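Local coordinates for putative signal transduction protein with CBS domains (PDB 4NOC), which is of unknown function but, as a protein with paired CBS domains, may act as a regulatory module that senses small ligands in signal transduction, at residues 59-62 and 63-66; 48-51 and 52-56. All blocks are in the same frame, centred on the assembly; numbering follows the deposited sequence.

Interaction 1 of 2, residues 59-62 and 63-66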
loop_
_atom_site.group_PDB
_atom_site.type_symbol
_atom_site.label_atom_id
_atom_site.label_comp_id
_atom_site.label_asym_id
_atom_site.label_seq_id
_atom_site.Cartn_x
_atom_site.Cartn_y
_atom_site.Cartn_z
ATOM N N LEU A 59 -6.199 8.720 -14.403
ATOM C CA LEU A 59 -6.178 10.130 -14.782
ATOM C C LEU A 59 -5.143 10.437 -15.860
ATOM O O LEU A 59 -5.315 11.372 -16.634
ATOM C CB LEU A 59 -5.959 11.027 -13.558
ATOM C CG LEU A 59 -7.076 11.009 -12.510
ATOM C CD1 LEU A 59 -6.633 11.658 -11.209
ATOM C CD2 LEU A 59 -8.315 11.702 -13.054
ATOM N N VAL A 60 -4.071 9.654 -15.915
ATOM C CA VAL A 60 -3.023 9.911 -16.886
ATOM C C VAL A 60 -3.236 9.093 -18.155
ATOM O O VAL A 60 -3.171 7.858 -18.125
ATOM C CB VAL A 60 -1.634 9.622 -16.319
ATOM C CG1 VAL A 60 -0.581 10.057 -17.314
ATOM C CG2 VAL A 60 -1.447 10.360 -15.016
ATOM N N PRO A 61 -3.465 9.782 -19.280
ATOM C CA PRO A 61 -3.750 9.076 -20.532
ATOM C C PRO A 61 -2.598 8.151 -20.893
ATOM O O PRO A 61 -1.473 8.358 -20.441
ATOM C CB PRO A 61 -3.873 10.204 -21.565
ATOM C CG PRO A 61 -4.078 11.456 -20.788
ATOM C CD PRO A 61 -3.386 11.240 -19.458
ATOM N N SER A 62 -2.881 7.138 -21.700
ATOM C CA SER A 62 -1.883 6.132 -22.040
ATOM C C SER A 62 -0.755 6.662 -22.925
ATOM O O SER A 62 0.375 6.184 -22.828
ATOM C CB SER A 62 -2.557 4.946 -22.719
ATOM O OG SER A 62 -3.349 5.387 -23.809
ATOM N N TYR A 63 -1.061 7.635 -23.784
ATOM C CA TYR A 63 -0.044 8.229 -24.663
ATOM C C TYR A 63 0.969 9.050 -23.869
ATOM O O TYR A 63 2.047 9.390 -24.368
ATOM C CB TYR A 63 -0.671 9.072 -25.792
ATOM C CG TYR A 63 -1.621 10.157 -25.339
ATOM C CD1 TYR A 63 -1.151 11.410 -24.974
ATOM C CD2 TYR A 63 -2.988 9.929 -25.287
ATOM C CE1 TYR A 63 -2.015 12.400 -24.550
ATOM C CE2 TYR A 63 -3.861 10.914 -24.874
ATOM C CZ TYR A 63 -3.370 12.148 -24.502
ATOM O OH TYR A 63 -4.234 13.135 -24.078
ATOM N N VAL A 64 0.612 9.369 -22.630
ATOM C CA VAL A 64 1.568 9.953 -21.703
ATOM C C VAL A 64 2.247 8.828 -20.914
ATOM O O VAL A 64 3.401 8.959 -20.493
ATOM C CB VAL A 64 0.896 10.969 -20.777
ATOM C CG1 VAL A 64 1.937 11.745 -20.000
ATOM C CG2 VAL A 64 0.055 11.920 -21.594
ATOM N N GLN A 65 1.533 7.717 -20.737
ATOM C CA GLN A 65 2.133 6.525 -20.148
ATOM C C GLN A 65 3.169 5.967 -21.116
ATOM O O GLN A 65 4.362 5.973 -20.819
ATOM C CB GLN A 65 1.077 5.462 -19.818
ATOM C CG GLN A 65 0.258 5.761 -18.567
ATOM C CD GLN A 65 -0.698 4.637 -18.202
ATOM O OE1 GLN A 65 -0.453 3.470 -18.511
ATOM N NE2 GLN A 65 -1.794 4.987 -17.540
ATOM N N ASP A 66 2.711 5.506 -22.278
ATOM C CA ASP A 66 3.610 5.012 -23.323
ATOM C C ASP A 66 4.267 6.160 -24.085
ATOM O O ASP A 66 4.810 7.092 -23.488
ATOM C CB ASP A 66 2.856 4.103 -24.299
ATOM C CG ASP A 66 2.286 2.866 -23.625
ATOM O OD1 ASP A 66 2.964 1.814 -23.647
ATOM O OD2 ASP A 66 1.165 2.943 -23.072
#

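Interaction 2 of 2, residues 48-51 and 52-56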
loop_
_atom_site.group_PDB
_atom_site.type_symbol
_atom_site.label_atom_id
_atom_site.label_comp_id
_atom_site.label_asym_id
_atom_site.label_seq_id
_atom_site.Cartn_x
_atom_site.Cartn_y
_atom_site.Cartn_z
ATOM N N SER A 48 -13.848 -4.703 -3.509
ATOM C CA SER A 48 -12.505 -4.453 -3.980
ATOM C C SER A 48 -11.857 -3.337 -3.165
ATOM O O SER A 48 -12.494 -2.720 -2.307
ATOM C CB SER A 48 -12.565 -4.045 -5.452
ATOM O OG SER A 48 -11.367 -4.387 -6.114
ATOM N N VAL A 49 -10.585 -3.086 -3.437
ATOM C CA VAL A 49 -9.891 -1.934 -2.874
ATOM C C VAL A 49 -9.622 -1.002 -4.041
ATOM O O VAL A 49 -9.321 -1.483 -5.138
ATOM C CB VAL A 49 -8.543 -2.339 -2.252
ATOM C CG1 VAL A 49 -7.802 -1.113 -1.698
ATOM C CG2 VAL A 49 -8.759 -3.351 -1.157
ATOM N N LEU A 50 -9.745 0.309 -3.818
ATOM C CA LEU A 50 -9.362 1.304 -4.816
ATOM C C LEU A 50 -8.110 2.035 -4.333
ATOM O O LEU A 50 -8.191 2.968 -3.526
ATOM C CB LEU A 50 -10.491 2.312 -5.077
ATOM C CG LEU A 50 -10.118 3.507 -5.971
ATOM C CD1 LEU A 50 -9.636 3.031 -7.337
ATOM C CD2 LEU A 50 -11.261 4.514 -6.127
ATOM N N PRO A 51 -6.937 1.602 -4.811
ATOM C CA PRO A 51 -5.692 2.286 -4.422
ATOM C C PRO A 51 -5.567 3.659 -5.093
ATOM O O PRO A 51 -6.006 3.805 -6.236
ATOM C CB PRO A 51 -4.586 1.339 -4.914
ATOM C CG PRO A 51 -5.239 0.475 -5.966
ATOM C CD PRO A 51 -6.717 0.422 -5.670
ATOM N N ALA A 52 -5.009 4.646 -4.392
ATOM C CA ALA A 52 -4.759 5.958 -4.992
ATOM C C ALA A 52 -3.982 5.830 -6.300
ATOM O O ALA A 52 -4.257 6.549 -7.256
ATOM C CB ALA A 52 -4.008 6.861 -4.028
ATOM N N SER A 53 -3.026 4.908 -6.335
ATOM C CA SER A 53 -2.191 4.712 -7.512
ATOM C C SER A 53 -3.020 4.359 -8.746
ATOM O O SER A 53 -2.680 4.771 -9.857
ATOM C CB SER A 53 -1.105 3.660 -7.251
ATOM O OG SER A 53 -1.662 2.367 -7.131
ATOM N N GLN A 54 -4.127 3.641 -8.548
ATOM C CA GLN A 54 -5.020 3.261 -9.653
ATOM C C GLN A 54 -5.808 4.468 -10.152
ATOM O O GLN A 54 -6.151 4.574 -11.345
ATOM C CB GLN A 54 -5.964 2.127 -9.225
ATOM C CG GLN A 54 -7.123 1.802 -10.200
ATOM C CD GLN A 54 -6.667 1.328 -11.582
ATOM O OE1 GLN A 54 -5.537 0.883 -11.771
ATOM N NE2 GLN A 54 -7.564 1.427 -12.555
ATOM N N VAL A 55 -6.069 5.394 -9.238
ATOM C CA VAL A 55 -6.729 6.640 -9.601
ATOM C C VAL A 55 -5.775 7.478 -10.455
ATOM O O VAL A 55 -6.170 8.082 -11.462
ATOM C CB VAL A 55 -7.224 7.399 -8.338
ATOM C CG1 VAL A 55 -7.841 8.747 -8.711
ATOM C CG2 VAL A 55 -8.243 6.538 -7.596
ATOM N N VAL A 56 -4.505 7.481 -10.063
ATOM C CA VAL A 56 -3.477 8.144 -10.847
ATOM C C VAL A 56 -3.386 7.518 -12.239
ATOM O O VAL A 56 -3.307 8.234 -13.220
ATOM C CB VAL A 56 -2.110 8.103 -10.150
ATOM C CG1 VAL A 56 -1.031 8.603 -11.076
ATOM C CG2 VAL A 56 -2.142 8.945 -8.883
#

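Interaction 1 of 2, residues 59-62 and 63-66
Q65 reaches back with its side-chain amide to the carbonyl of V60, fastening the first turn of the short helix 62-65 to the link that leads into it from helix 52-59, the last helix of the first CBS motif. P61 holds the N-cap position, and its carbonyl O accepts two backbone N-H groups of that turn. Q65 N, at 3.1 Å from P61 O, lies in the carbonyl plane; V64 N, at 3.2 Å from P61 O, stands well above that plane, away from the lone pairs. From CB to NE2 the Q65 side chain runs along the turn. Q65 CB lies 3.2 Å from S62 O. CG, set anti to the carbonyl carbon (chi1 -76°), comes near P61 O, and the extended chain beyond it leads towards V60. NE2 then donates to V60 O over 3.2 Å, bent at 140° N-H...O, with the oxygen tilted out of the amide plane. With the amide cut away, as in an alanine at this position, V60 O is likely to lose this side-chain donor, and the link could shift more easily against the helix. Apolar contacts hold the rest of the turn. CG1 of V60 meets CB of V64 at 3.9 Å, the two valines nearly perpendicular, while the P61 ring lies alongside V64, CD beside CG2. On the second subunit, A115 packs against V60, A116 against V64 and A119 against Q65, which makes this turn part of the dimer interface. Y63 folds its ring back along the chain, because chi1 of 54° sets CG between the backbone N and the carbonyl carbon. P61 CB lies over one face in a CH-pi contact, 3.8 Å from the centroid of the Y63 ring, and P61 CG reaches the Y63 hydroxyl OH at 3.7 Å.

Interaction 2 of 2, residues 48-51 and 52-56
L50 and V55 meet where strand 46-51 runs without a linker into helix 52-59, the axes of the two short segments 62° apart. CG, CD1 and CD2 of L50 all lie close to CG2 of V55, the nearest being CD1 at 3.8 Å from V55 CG2. With CG of L50 opposite its own backbone N (chi1 172°), the isobutyl group extends towards the helix, at a steep angle to the valine. L50 CD1 also touches Q54 CG. The P51 ring runs alongside Q54, its CG 3.7 Å from Q54 CB. Among the polar contacts, Q54 N donates to P51 O over 3.0 Å from above the carbonyl plane, and V55 N adds a weak, longer bond to the same oxygen. The bent end of Q54 turns away from P51, and its NE2 is hydrogen-bonded to L94 O; a sulfate, probably from the crystallisation liquor, lies near this side chain. V55 also packs on V26 and L29 of helix 22-31, and L144 of the second subunit covers it further. P51 occupies the N-cap position. The passage from the last strand of the three-stranded sheet into the following helix fits the beta-alpha-beta-beta-alpha order of a CBS motif.

Overall arrangement
Interaction 2 comes first along the chain and interaction 1 follows, their centres about 16 Å apart. Helix 52-59 spans the gap: it starts in interaction 2, at the end of strand 46-51, and finishes as the chain enters interaction 1, where helix 62-65 begins. Interaction 2 sits near the middle of the chain, beside the three-stranded sheet of the first CBS domain, whereas the centre of interaction 1 is about 22 Å from the centre of the chain. Apart from adjoining in sequence the two do not touch. Both meet the second subunit, so this run of chain carries the dimer interface from beside the sheet out to the peripheral short helix.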